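Side-chain contacts in TetR transcriptional regulator (Chloroflexus aurantiacus, PDB 3QBM), which probably binds DNA and regulates transcription as a member of the TetR family, and also binds magnesium ions: residues Gln15-Phe20 and Pro98-Gly103; Thr137-Gly142 and Gly146-Glu151. All blocks are in the same frame, centred on the assembly; numbering follows the deposited sequence.

How the contacts relate
Contact 1 and contact 2 lie on opposite sides of the chain's centre, 35 Å apart between centres and about 18 Å at their nearest atoms, so they do not touch. They come in series along the chain: contact 1 is complete by residue 103, well before contact 2 starts at residue 137. Contact 1 is long-range in sequence, joining helix 2-23, from the probable TetR-type DNA-binding region, to the loop between helix 80-92 and helix 105-113 in the C-terminal region. Contact 2 is local and lies wholly within that C-terminal region, where helix 118-144 stops and turns toward helix 154-175. One contact thus ties two regions together, whereas the other shapes the end of a single long helix.

Contact 1 (Gln15-Phe20 and Pro98-Gly103); sequences QAAALF and PPLVGG
Ala18 and Val101 make the close approach here: their CA atoms are 5.8 Å apart, and Ala18 CB lies 3.6 Å from Val101 CG1. Val101 CG1 is also 3.6 Å from Ala18 O, so a single branch of the valine bears on both the side chain and the carbonyl of one residue. Leu100 extends the contact along the helix with a forked grip. Its CD1 lies 3.9 Å from Ala18 CA, while CD2 reaches the preceding residue, 3.9 Å from Ala17 CB. A first torsion of 67° tucks CG of Leu100 between its own backbone N and carbonyl carbon, from where both methyls face the helix. Two alanines in succession leave the helix surface low enough for this fit, which buries 152 Å² in all; the side-chain contacts are apolar, and no polar pair bridges the two segments.

The packing is uneven. On one side Leu100 meets the buried Ala17. On the other, Val101 packs closely through CG1, yet the residue is exposed, and its second methyl, CG2, is 6.0 Å from Ala18 CB, turned off the helix. The loop holds its shape through a type II beta turn from Leu100 to Gly103, closed by Gly103 N to Leu100 O at 3.3 Å; the positive phi of Gly102, 99°, suits the third position of such a turn.

Asn21, one turn further along helix 2-23, pins the turn by hydrogen bonds from ND2 to the carbonyls of Val101 and Gly103. Gly102 O is bonded to Asn108 of helix 105-113, and Pro99 touches Val66 of helix 51-74, so three helices meet the loop. Helices 2-23 and 51-74 also pack on each other directly, through Ala17 and Tyr61.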
loop_
_atom_site.group_PDB
_atom_site.type_symbol
_atom_site.label_atom_id
_atom_site.label_comp_id
_atom_site.label_asym_id
_atom_site.label_seq_id
_atom_site.Cartn_x
_atom_site.Cartn_y
_atom_site.Cartn_z
ATOM N N GLN A 15 -16.161 -9.297 13.827
ATOM C CA GLN A 15 -15.239 -8.758 14.841
ATOM C C GLN A 15 -13.768 -9.108 14.557
ATOM O O GLN A 15 -12.864 -8.292 14.787
ATOM C CB GLN A 15 -15.619 -9.269 16.225
ATOM C CG GLN A 15 -17.038 -8.864 16.672
ATOM C CD GLN A 15 -17.206 -7.363 16.816
ATOM O OE1 GLN A 15 -16.266 -6.638 17.158
ATOM N NE2 GLN A 15 -18.417 -6.890 16.548
ATOM N N ALA A 16 -13.526 -10.333 14.090
ATOM C CA ALA A 16 -12.151 -10.749 13.749
ATOM C C ALA A 16 -11.622 -9.831 12.653
ATOM O O ALA A 16 -10.497 -9.335 12.740
ATOM C CB ALA A 16 -12.113 -12.177 13.285
ATOM N N ALA A 17 -12.456 -9.578 11.646
ATOM C CA ALA A 17 -12.051 -8.728 10.514
ATOM C C ALA A 17 -11.575 -7.369 10.963
ATOM O O ALA A 17 -10.543 -6.877 10.489
ATOM C CB ALA A 17 -13.188 -8.572 9.456
ATOM N N ALA A 18 -12.303 -6.753 11.886
ATOM C CA ALA A 18 -11.939 -5.411 12.356
ATOM C C ALA A 18 -10.624 -5.441 13.094
ATOM O O ALA A 18 -9.782 -4.567 12.897
ATOM C CB ALA A 18 -13.044 -4.806 13.233
ATOM N N LEU A 19 -10.395 -6.470 13.924
ATOM C CA LEU A 19 -9.137 -6.552 14.628
ATOM C C LEU A 19 -7.962 -6.812 13.666
ATOM O O LEU A 19 -6.879 -6.238 13.824
ATOM C CB LEU A 19 -9.169 -7.665 15.688
ATOM C CG LEU A 19 -10.064 -7.388 16.910
ATOM C CD1 LEU A 19 -10.348 -8.676 17.718
ATOM C CD2 LEU A 19 -9.415 -6.347 17.803
ATOM N N PHE A 20 -8.157 -7.734 12.722
ATOM C CA PHE A 20 -7.080 -8.093 11.797
ATOM C C PHE A 20 -6.720 -6.882 10.917
ATOM O O PHE A 20 -5.580 -6.719 10.504
ATOM C CB PHE A 20 -7.484 -9.227 10.848
ATOM C CG PHE A 20 -7.668 -10.561 11.486
ATOM C CD1 PHE A 20 -6.737 -11.082 12.360
ATOM C CD2 PHE A 20 -8.735 -11.373 11.105
ATOM C CE1 PHE A 20 -6.897 -12.337 12.891
ATOM C CE2 PHE A 20 -8.881 -12.629 11.630
ATOM C CZ PHE A 20 -7.985 -13.109 12.518
ATOM N N PRO A 98 -13.331 4.533 6.220
ATOM C CA PRO A 98 -12.800 3.375 5.540
ATOM C C PRO A 98 -13.832 2.238 5.531
ATOM O O PRO A 98 -14.845 2.354 6.241
ATOM C CB PRO A 98 -11.536 3.040 6.366
ATOM C CG PRO A 98 -11.834 3.571 7.731
ATOM C CD PRO A 98 -12.681 4.769 7.522
ATOM N N PRO A 99 -13.631 1.197 4.705
ATOM C CA PRO A 99 -14.617 0.122 4.590
ATOM C C PRO A 99 -14.859 -0.549 5.928
ATOM O O PRO A 99 -15.988 -0.924 6.247
ATOM C CB PRO A 99 -13.988 -0.835 3.580
ATOM C CG PRO A 99 -13.082 -0.017 2.843
ATOM C CD PRO A 99 -12.478 0.905 3.842
ATOM N N LEU A 100 -13.791 -0.692 6.692
ATOM C CA LEU A 100 -13.927 -0.981 8.116
ATOM C C LEU A 100 -12.780 -0.324 8.910
ATOM O O LEU A 100 -11.846 0.232 8.324
ATOM C CB LEU A 100 -14.087 -2.469 8.337
ATOM C CG LEU A 100 -12.978 -3.442 8.046
ATOM C CD1 LEU A 100 -11.939 -3.284 9.119
ATOM C CD2 LEU A 100 -13.509 -4.892 8.076
ATOM N N VAL A 101 -12.879 -0.366 10.229
ATOM C CA VAL A 101 -11.903 0.295 11.093
ATOM C C VAL A 101 -10.478 -0.140 10.727
ATOM O O VAL A 101 -10.223 -1.287 10.549
ATOM C CB VAL A 101 -12.154 -0.040 12.549
ATOM C CG1 VAL A 101 -11.705 -1.480 12.830
ATOM C CG2 VAL A 101 -11.449 0.983 13.470
ATOM N N GLY A 102 -9.583 0.806 10.552
ATOM C CA GLY A 102 -8.198 0.499 10.185
ATOM C C GLY A 102 -7.818 0.619 8.723
ATOM O O GLY A 102 -6.684 0.345 8.379
ATOM N N GLY A 103 -8.721 1.061 7.854
ATOM C CA GLY A 103 -8.384 1.332 6.466
ATOM C C GLY A 103 -8.902 0.325 5.457
ATOM O O GLY A 103 -9.870 -0.404 5.730
#

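Contact 2 (Thr137-Gly142 and Gly146-Glu151); sequences TLVQTG and GEIRPE
Gly142 O accepts two backbone N-H groups from the chain that folds back after helix 118-144: Glu147 N at 2.8 Å, with an N-H...O angle of 144°, and Ile148 N in a weak bond at 3.1 Å.

Ile148 then lays its side chain along the last turns of the helix. CB is 3.7 Å from Gly142 C, and CG1 lies 4.0 Å from Gly142 CA. An extended second torsion, 180°, carries CD1 onward to 3.9 Å from Val139 CA, while the other branch, CG2, meets Val139 CG1 at 4.2 Å, the two side chains crossing nearly at a right angle. The ethyl arm occupies the place a beta carbon on Gly142 would need. Shortened to an alanine, the side chain would keep CB over Gly142 C but would probably lose both contacts with Val139 and open a gap toward Thr80 and Val81 of helix 80-92, which Ile148 also touches. Glu147 sets CB 3.6 Å from Gly142 O, but its carboxylate is engaged elsewhere, OE1 with Thr80 OG1 and OE2 in a salt bridge with Arg145.

Positive phi at Gly146 lets the chain turn out of the helix, and the bond from Glu147 N to Gly142 O is the long, six-to-one bond of a Schellman motif, to which Ile148 N is a weak addition; the motif terminates helix 118-144 ahead of helix 154-175.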
loop_
_atom_site.group_PDB
_atom_site.type_symbol
_atom_site.label_atom_id
_atom_site.label_comp_id
_atom_site.label_asym_id
_atom_site.label_seq_id
_atom_site.Cartn_x
_atom_site.Cartn_y
_atom_site.Cartn_z
ATOM N N THR A 137 -15.177 -3.588 -18.085
ATOM C CA THR A 137 -16.549 -3.637 -18.603
ATOM C C THR A 137 -17.046 -2.242 -18.901
ATOM O O THR A 137 -17.646 -2.009 -19.927
ATOM C CB THR A 137 -17.473 -4.361 -17.627
ATOM O OG1 THR A 137 -16.976 -5.694 -17.461
ATOM C CG2 THR A 137 -18.895 -4.456 -18.149
ATOM N N LEU A 138 -16.761 -1.304 -18.008
ATOM C CA LEU A 138 -17.153 0.079 -18.221
ATOM C C LEU A 138 -16.455 0.720 -19.409
ATOM O O LEU A 138 -17.085 1.444 -20.211
ATOM C CB LEU A 138 -16.921 0.870 -16.950
ATOM C CG LEU A 138 -17.854 0.570 -15.780
ATOM C CD1 LEU A 138 -17.232 1.152 -14.507
ATOM C CD2 LEU A 138 -19.285 1.163 -16.011
ATOM N N VAL A 139 -15.162 0.440 -19.560
ATOM C CA VAL A 139 -14.448 0.986 -20.675
ATOM C C VAL A 139 -15.003 0.439 -21.989
ATOM O O VAL A 139 -15.270 1.209 -22.881
ATOM C CB VAL A 139 -12.923 0.757 -20.553
ATOM C CG1 VAL A 139 -12.230 1.068 -21.910
ATOM C CG2 VAL A 139 -12.364 1.587 -19.356
ATOM N N GLN A 140 -15.216 -0.868 -22.116
ATOM C CA GLN A 140 -15.785 -1.386 -23.375
ATOM C C GLN A 140 -17.198 -0.865 -23.597
ATOM O O GLN A 140 -17.580 -0.569 -24.726
ATOM C CB GLN A 140 -15.761 -2.916 -23.494
ATOM C CG GLN A 140 -16.345 -3.442 -24.823
ATOM C CD GLN A 140 -15.785 -2.736 -26.100
ATOM O OE1 GLN A 140 -14.577 -2.799 -26.374
ATOM N NE2 GLN A 140 -16.676 -2.070 -26.879
ATOM N N THR A 141 -17.988 -0.729 -22.534
ATOM C CA THR A 141 -19.324 -0.125 -22.707
ATOM C C THR A 141 -19.220 1.308 -23.263
ATOM O O THR A 141 -19.890 1.671 -24.217
ATOM C CB THR A 141 -20.146 -0.200 -21.388
ATOM O OG1 THR A 141 -20.438 -1.580 -21.124
ATOM C CG2 THR A 141 -21.440 0.534 -21.490
ATOM N N GLY A 142 -18.318 2.092 -22.690
ATOM C CA GLY A 142 -18.130 3.473 -23.070
ATOM C C GLY A 142 -17.652 3.593 -24.478
ATOM O O GLY A 142 -18.076 4.502 -25.188
ATOM N N GLY A 146 -19.541 5.488 -27.699
ATOM C CA GLY A 146 -18.896 6.720 -28.138
ATOM C C GLY A 146 -18.589 7.672 -26.994
ATOM O O GLY A 146 -18.359 8.859 -27.209
ATOM N N GLU A 147 -18.586 7.149 -25.778
ATOM C CA GLU A 147 -18.285 7.943 -24.579
ATOM C C GLU A 147 -16.811 7.891 -24.219
ATOM O O GLU A 147 -16.298 8.788 -23.550
ATOM C CB GLU A 147 -19.102 7.447 -23.390
ATOM C CG GLU A 147 -20.577 7.622 -23.564
ATOM C CD GLU A 147 -21.383 7.022 -22.446
ATOM O OE1 GLU A 147 -20.860 6.282 -21.639
ATOM O OE2 GLU A 147 -22.574 7.269 -22.403
ATOM N N ILE A 148 -16.127 6.851 -24.656
ATOM C CA ILE A 148 -14.729 6.616 -24.319
ATOM C C ILE A 148 -13.942 6.374 -25.611
ATOM O O ILE A 148 -14.421 5.677 -26.507
ATOM C CB ILE A 148 -14.588 5.431 -23.340
ATOM C CG1 ILE A 148 -15.110 5.865 -21.962
ATOM C CG2 ILE A 148 -13.081 4.962 -23.212
ATOM C CD1 ILE A 148 -15.048 4.788 -20.871
ATOM N N ARG A 149 -12.758 6.962 -25.707
ATOM C CA ARG A 149 -11.916 6.792 -26.904
ATOM C C ARG A 149 -11.610 5.319 -27.141
ATOM O O ARG A 149 -11.221 4.597 -26.226
ATOM C CB ARG A 149 -10.598 7.582 -26.779
ATOM C CG ARG A 149 -10.768 9.038 -26.667
ATOM C CD ARG A 149 -9.465 9.854 -26.711
ATOM N NE ARG A 149 -9.818 11.275 -26.734
ATOM C CZ ARG A 149 -10.046 12.009 -27.832
ATOM N NH1 ARG A 149 -9.890 11.498 -29.050
ATOM N NH2 ARG A 149 -10.413 13.288 -27.709
ATOM N N PRO A 150 -11.782 4.836 -28.390
ATOM C CA PRO A 150 -11.495 3.416 -28.637
ATOM C C PRO A 150 -10.076 2.950 -28.337
ATOM O O PRO A 150 -9.864 1.755 -28.087
ATOM C CB PRO A 150 -11.797 3.222 -30.137
ATOM C CG PRO A 150 -12.284 4.472 -30.646
ATOM C CD PRO A 150 -12.275 5.549 -29.586
ATOM N N GLU A 151 -9.132 3.891 -28.301
ATOM C CA GLU A 151 -7.722 3.554 -28.108
ATOM C C GLU A 151 -7.379 3.298 -26.646
ATOM O O GLU A 151 -6.275 2.843 -26.359
ATOM C CB GLU A 151 -6.823 4.669 -28.654
ATOM C CG GLU A 151 -7.012 4.895 -30.174
ATOM C CD GLU A 151 -8.206 5.783 -30.516
ATOM O OE1 GLU A 151 -8.607 6.597 -29.650
ATOM O OE2 GLU A 151 -8.719 5.684 -31.643
#